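Local structure of alpha-fucosidase (Bifidobacterium bifidum, 2EAB) at residues A[95-98]-A[99-102]; A[616-619]-A[620-624]. The protein probably hydrolyses alpha-1,2-linked L-fucosyl bonds in glycans as a glycoside hydrolase, this chain being the catalytic portion of a longer protein. All blocks are in the same frame, centred on the assembly; numbering follows the deposited sequence.

Interaction 1: A[95-98]-A[99-102]; sequences NETK and GQNG
Gln100 turns its side-chain amide back onto the backbone of Thr97. Gln100 NE2 gives a hydrogen bond of 2.9 Å to Thr97 O, with the acceptor close to the amide plane. The bond is fairly straight, 161° at the hydrogen. The bend at chi2 (-75°) folds the chain back for this, and Gln100 CG passes 3.4 Å from Thr97 O. Two backbone bonds close the short helix 96-99. Gly99 N donates to Asn95 O at 3.0 Å, and Gln100 N donates to Glu96 O at 2.9 Å. At the start of the helix Asn95 is the N-cap. Asn95 OD1 accepts from Lys98 N at 3.2 Å, from above the carbonyl plane, and weakly from Thr97 N. Its ND2 bonds to Glu128. Gln100 leaves the helix with positive phi, and the next N-H, Asn101 N, goes to a water that donates to Glu96 O. A second water accepts from Asn101 ND2 and donates weakly to Glu96 OE2. Thus Asn95 OD1 caps Lys98 N and, weakly, Thr97 N. At the other end the side chains of Gln100 and Thr104 meet Thr97 O and Lys98 O, while Glu96 O holds both its helical bond and a water.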
ATOM      1  N   ASN A  95      27.115   5.435  -4.044  1.00  6.43           N
ATOM      2  CA  ASN A  95      28.261   6.311  -4.210  1.00  7.03           C
ATOM      3  C   ASN A  95      29.368   5.930  -3.232  1.00  7.19           C
ATOM      4  O   ASN A  95      29.292   6.225  -2.037  1.00  7.18           O
ATOM      5  CB  ASN A  95      27.849   7.772  -4.036  1.00  7.41           C
ATOM      6  CG  ASN A  95      28.945   8.733  -4.452  1.00  7.37           C
ATOM      7  OD1 ASN A  95      30.126   8.489  -4.197  1.00  8.60           O
ATOM      8  ND2 ASN A  95      28.562   9.840  -5.077  1.00  8.14           N
ATOM      9  N   GLU A  96      30.398   5.271  -3.755  1.00  7.76           N
ATOM     10  CA  GLU A  96      31.507   4.808  -2.928  1.00  8.76           C
ATOM     11  C   GLU A  96      32.278   5.941  -2.264  1.00  8.63           C
ATOM     12  O   GLU A  96      32.777   5.778  -1.153  1.00  8.69           O
ATOM     13  CB  GLU A  96      32.444   3.925  -3.747  1.00  9.36           C
ATOM     14  CG  GLU A  96      31.749   2.684  -4.299  1.00 12.85           C
ATOM     15  CD  GLU A  96      32.705   1.590  -4.713  1.00 17.18           C
ATOM     16  OE1 GLU A  96      33.816   1.901  -5.196  1.00 19.85           O
ATOM     17  OE2 GLU A  96      32.328   0.408  -4.560  1.00 19.29           O
ATOM     18  N   THR A  97      32.377   7.083  -2.941  1.00  8.75           N
ATOM     19  CA  THR A  97      33.090   8.229  -2.384  1.00  9.71           C
ATOM     20  C   THR A  97      32.368   8.791  -1.155  1.00  9.25           C
ATOM     21  O   THR A  97      33.002   9.283  -0.217  1.00 10.16           O
ATOM     22  CB  THR A  97      33.307   9.321  -3.451  1.00  9.93           C
ATOM     23  OG1 THR A  97      33.985   8.754  -4.575  1.00 12.32           O
ATOM     24  CG2 THR A  97      34.142  10.467  -2.902  1.00 12.06           C
ATOM     25  N   LYS A  98      31.042   8.705  -1.164  1.00  8.65           N
ATOM     26  CA  LYS A  98      30.231   9.154  -0.038  1.00  8.41           C
ATOM     27  C   LYS A  98      30.271   8.149   1.116  1.00  8.20           C
ATOM     28  O   LYS A  98      30.501   8.524   2.266  1.00  8.45           O
ATOM     29  CB  LYS A  98      28.786   9.394  -0.485  1.00  8.26           C
ATOM     30  CG  LYS A  98      28.608  10.474  -1.557  1.00  7.73           C
ATOM     31  CD  LYS A  98      28.873  11.872  -1.022  1.00  8.69           C
ATOM     32  CE  LYS A  98      28.747  12.911  -2.118  1.00  8.81           C
ATOM     33  NZ  LYS A  98      28.934  14.278  -1.566  1.00  8.75           N
ATOM     34  N   GLY A  99      30.050   6.872   0.807  1.00  8.12           N
ATOM     35  CA  GLY A  99      29.932   5.849   1.844  1.00  8.22           C
ATOM     36  C   GLY A  99      31.241   5.443   2.495  1.00  8.31           C
ATOM     37  O   GLY A  99      31.286   5.196   3.704  1.00  8.40           O
ATOM     38  N   GLN A 100      32.299   5.344   1.688  1.00  8.87           N
ATOM     39  CA  GLN A 100      33.631   4.967   2.177  1.00  9.52           C
ATOM     40  C   GLN A 100      33.613   3.652   2.967  1.00  9.26           C
ATOM     41  O   GLN A 100      34.249   3.537   4.025  1.00  9.11           O
ATOM     42  CB  GLN A 100      34.242   6.099   3.016  1.00  9.91           C
ATOM     43  CG  GLN A 100      34.487   7.399   2.260  1.00 12.89           C
ATOM     44  CD  GLN A 100      35.686   7.326   1.336  1.00 15.92           C
ATOM     45  OE1 GLN A 100      36.636   6.577   1.583  1.00 18.79           O
ATOM     46  NE2 GLN A 100      35.653   8.108   0.265  1.00 16.47           N
ATOM     47  N   ASN A 101      32.873   2.672   2.445  1.00  9.32           N
ATOM     48  CA  ASN A 101      32.740   1.355   3.077  1.00  9.70           C
ATOM     49  C   ASN A 101      32.383   1.437   4.564  1.00  8.99           C
ATOM     50  O   ASN A 101      32.929   0.709   5.400  1.00  9.34           O
ATOM     51  CB  ASN A 101      33.997   0.506   2.835  1.00 10.58           C
ATOM     52  CG  ASN A 101      34.168   0.123   1.370  1.00 13.30           C
ATOM     53  OD1 ASN A 101      35.287   0.103   0.852  1.00 17.42           O
ATOM     54  ND2 ASN A 101      33.057  -0.170   0.693  1.00 15.23           N
ATOM     55  N   GLY A 102      31.463   2.345   4.881  1.00  8.53           N
ATOM     56  CA  GLY A 102      30.979   2.517   6.243  1.00  8.45           C
ATOM     57  C   GLY A 102      31.697   3.549   7.087  1.00  8.38           C
ATOM     58  O   GLY A 102      31.224   3.876   8.173  1.00  8.25           O
TER
HETATM   59  O   HOH W   1      32.454   2.737  -0.426  1.00 12.78           O
HETATM   60  O   HOH W   2      32.455   0.308  -1.860  1.00 75.35           O

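Interaction 2: A[616-619]-A[620-624]; sequences AKND and SGNFT
Lys617 and Phe623 lie side by side and point the same way, across a single backbone bridge. The lysine is extended beyond CG, and Lys617 CE comes 3.5 Å from Phe623 CE1, obliquely to the ring. Lys617 CD rests 3.5 Å from Gly621 O. The ammonium reaches Asn544 O, and a water joins NZ to Gly621 O. The ring of Phe623 also has an edge-to-face neighbour in Trp615 and a cation-pi partner in Arg630.

Asn618 opens a type I turn that runs to Gly621. Gly621 N donates to Asn618 O at 3.0 Å, and Asn618 N donates to Asn622 O at 2.8 Å. With Gly621 at positive phi, this is a tight hairpin with a type I turn and a G1 bulge.

The Asn618 side chain bends over the turn, with chi1 at 60° placing CG between N and the carbonyl carbon. Asn618 OD1 then receives Ser620 OG at 2.7 Å and Asn622 N at 3.0 Å, from opposite faces of its plane. ND2 is tied through a water to Asn622 OD1. A leucine here removes that amide and would probably leave Ser620 OG and Asn622 N without their common acceptor.

At the open end Thr624 N bonds to Ala616 O at 3.1 Å. Thr624 CG2 packs 3.9 Å from Asn618 CB. The chemistry implies a surface hairpin held mainly by polar bonds: one amide oxygen ties the turn together, and the aliphatic part of Lys617 adds apolar contact alongside the ring.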
ATOM      1  N   ALA A 616      30.831  -2.325  22.184  1.00 10.98           N
ATOM      2  CA  ALA A 616      32.113  -1.635  22.028  1.00 11.17           C
ATOM      3  C   ALA A 616      32.861  -2.147  20.802  1.00 11.39           C
ATOM      4  O   ALA A 616      32.965  -3.353  20.590  1.00 11.26           O
ATOM      5  CB  ALA A 616      32.961  -1.793  23.283  1.00 11.70           C
ATOM      6  N   LYS A 617      33.361  -1.215  19.994  1.00 11.91           N
ATOM      7  CA  LYS A 617      34.099  -1.539  18.776  1.00 12.33           C
ATOM      8  C   LYS A 617      35.458  -0.852  18.752  1.00 13.43           C
ATOM      9  O   LYS A 617      35.647   0.185  19.394  1.00 14.05           O
ATOM     10  CB  LYS A 617      33.305  -1.120  17.535  1.00 12.24           C
ATOM     11  CG  LYS A 617      32.085  -1.973  17.252  1.00 11.41           C
ATOM     12  CD  LYS A 617      31.283  -1.432  16.079  1.00 11.13           C
ATOM     13  CE  LYS A 617      30.070  -2.303  15.816  1.00 10.48           C
ATOM     14  NZ  LYS A 617      29.164  -1.764  14.767  1.00  9.58           N
ATOM     15  N   ASN A 618      36.394  -1.428  18.001  1.00 14.42           N
ATOM     16  CA  ASN A 618      37.688  -0.793  17.764  1.00 15.52           C
ATOM     17  C   ASN A 618      37.619   0.191  16.590  1.00 16.15           C
ATOM     18  O   ASN A 618      36.553   0.380  15.991  1.00 16.12           O
ATOM     19  CB  ASN A 618      38.792  -1.847  17.568  1.00 15.84           C
ATOM     20  CG  ASN A 618      38.541  -2.766  16.380  1.00 16.61           C
ATOM     21  OD1 ASN A 618      37.874  -2.398  15.410  1.00 17.51           O
ATOM     22  ND2 ASN A 618      39.093  -3.973  16.448  1.00 18.16           N
ATOM     23  N   ASP A 619      38.754   0.809  16.264  1.00 17.19           N
ATOM     24  CA  ASP A 619      38.823   1.825  15.210  1.00 18.26           C
ATOM     25  C   ASP A 619      38.375   1.328  13.836  1.00 18.59           C
ATOM     26  O   ASP A 619      37.852   2.106  13.035  1.00 19.10           O
ATOM     27  CB  ASP A 619      40.234   2.419  15.121  1.00 18.54           C
ATOM     28  CG  ASP A 619      40.540   3.383  16.258  1.00 19.77           C
ATOM     29  OD1 ASP A 619      39.608   3.781  16.990  1.00 21.03           O
ATOM     30  OD2 ASP A 619      41.722   3.750  16.415  1.00 21.87           O
ATOM     31  N   SER A 620      38.581   0.039  13.572  1.00 18.81           N
ATOM     32  CA  SER A 620      38.197  -0.561  12.293  1.00 19.08           C
ATOM     33  C   SER A 620      36.706  -0.912  12.216  1.00 18.58           C
ATOM     34  O   SER A 620      36.190  -1.213  11.137  1.00 18.82           O
ATOM     35  CB  SER A 620      39.057  -1.794  11.995  1.00 19.21           C
ATOM     36  OG  SER A 620      38.854  -2.814  12.955  1.00 21.28           O
ATOM     37  N   GLY A 621      36.024  -0.870  13.358  1.00 18.04           N
ATOM     38  CA  GLY A 621      34.586  -1.120  13.411  1.00 17.31           C
ATOM     39  C   GLY A 621      34.211  -2.543  13.780  1.00 16.69           C
ATOM     40  O   GLY A 621      33.085  -2.972  13.533  1.00 16.59           O
ATOM     41  N   ASN A 622      35.149  -3.277  14.376  1.00 16.33           N
ATOM     42  CA  ASN A 622      34.879  -4.631  14.854  1.00 16.04           C
ATOM     43  C   ASN A 622      34.711  -4.670  16.367  1.00 15.36           C
ATOM     44  O   ASN A 622      35.367  -3.915  17.089  1.00 15.05           O
ATOM     45  CB  ASN A 622      35.988  -5.593  14.421  1.00 16.66           C
ATOM     46  CG  ASN A 622      36.108  -5.709  12.913  1.00 17.84           C
ATOM     47  OD1 ASN A 622      37.186  -5.513  12.352  1.00 20.72           O
ATOM     48  ND2 ASN A 622      35.002  -6.028  12.247  1.00 19.28           N
ATOM     49  N   PHE A 623      33.831  -5.549  16.844  1.00 14.62           N
ATOM     50  CA  PHE A 623      33.597  -5.697  18.279  1.00 14.29           C
ATOM     51  C   PHE A 623      34.861  -6.124  19.009  1.00 14.91           C
ATOM     52  O   PHE A 623      35.584  -7.014  18.553  1.00 15.16           O
ATOM     53  CB  PHE A 623      32.470  -6.693  18.555  1.00 13.36           C
ATOM     54  CG  PHE A 623      31.123  -6.223  18.089  1.00 12.06           C
ATOM     55  CD1 PHE A 623      30.526  -5.102  18.660  1.00 10.21           C
ATOM     56  CD2 PHE A 623      30.446  -6.903  17.083  1.00 11.21           C
ATOM     57  CE1 PHE A 623      29.276  -4.663  18.228  1.00  9.89           C
ATOM     58  CE2 PHE A 623      29.195  -6.476  16.647  1.00 10.57           C
ATOM     59  CZ  PHE A 623      28.610  -5.353  17.216  1.00 10.20           C
ATOM     60  N   THR A 624      35.123  -5.481  20.140  1.00 15.49           N
ATOM     61  CA  THR A 624      36.321  -5.782  20.922  1.00 16.37           C
ATOM     62  C   THR A 624      36.127  -7.002  21.823  1.00 16.68           C
ATOM     63  O   THR A 624      37.100  -7.655  22.207  1.00 17.13           O
ATOM     64  CB  THR A 624      36.814  -4.560  21.730  1.00 16.49           C
ATOM     65  OG1 THR A 624      35.739  -4.026  22.508  1.00 17.53           O
ATOM     66  CG2 THR A 624      37.347  -3.479  20.790  1.00 16.87           C
TER
HETATM   67  O   HOH W   3      30.582  -1.610  12.388  1.00 15.41           O
HETATM   68  O   HOH W   4      39.361  -5.811  14.213  1.00 37.15           O

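How the interactions relate
Both interactions are local and sit at the surface, on the same side of the chain's centre. The centre of interaction 1 lies about 32 Å from that point and the centre of interaction 2 about 40 Å. Their own centres are about 19 Å apart. The nearest atoms come within about 7 Å, so they are neighbours that do not touch. Residues 95-102 belong to the glycosyl hydrolase family 65 N-terminal domain, and 616-624 to the family 95 catalytic domain. Interaction 1 also meets the catalytic domain directly: the Tyr462 hydroxyl bonds to Asn95 N, and the Val461 backbone to Gly102. Neither contact touches the calcium site of Gly57, Glu77, Ser386 and Leu393.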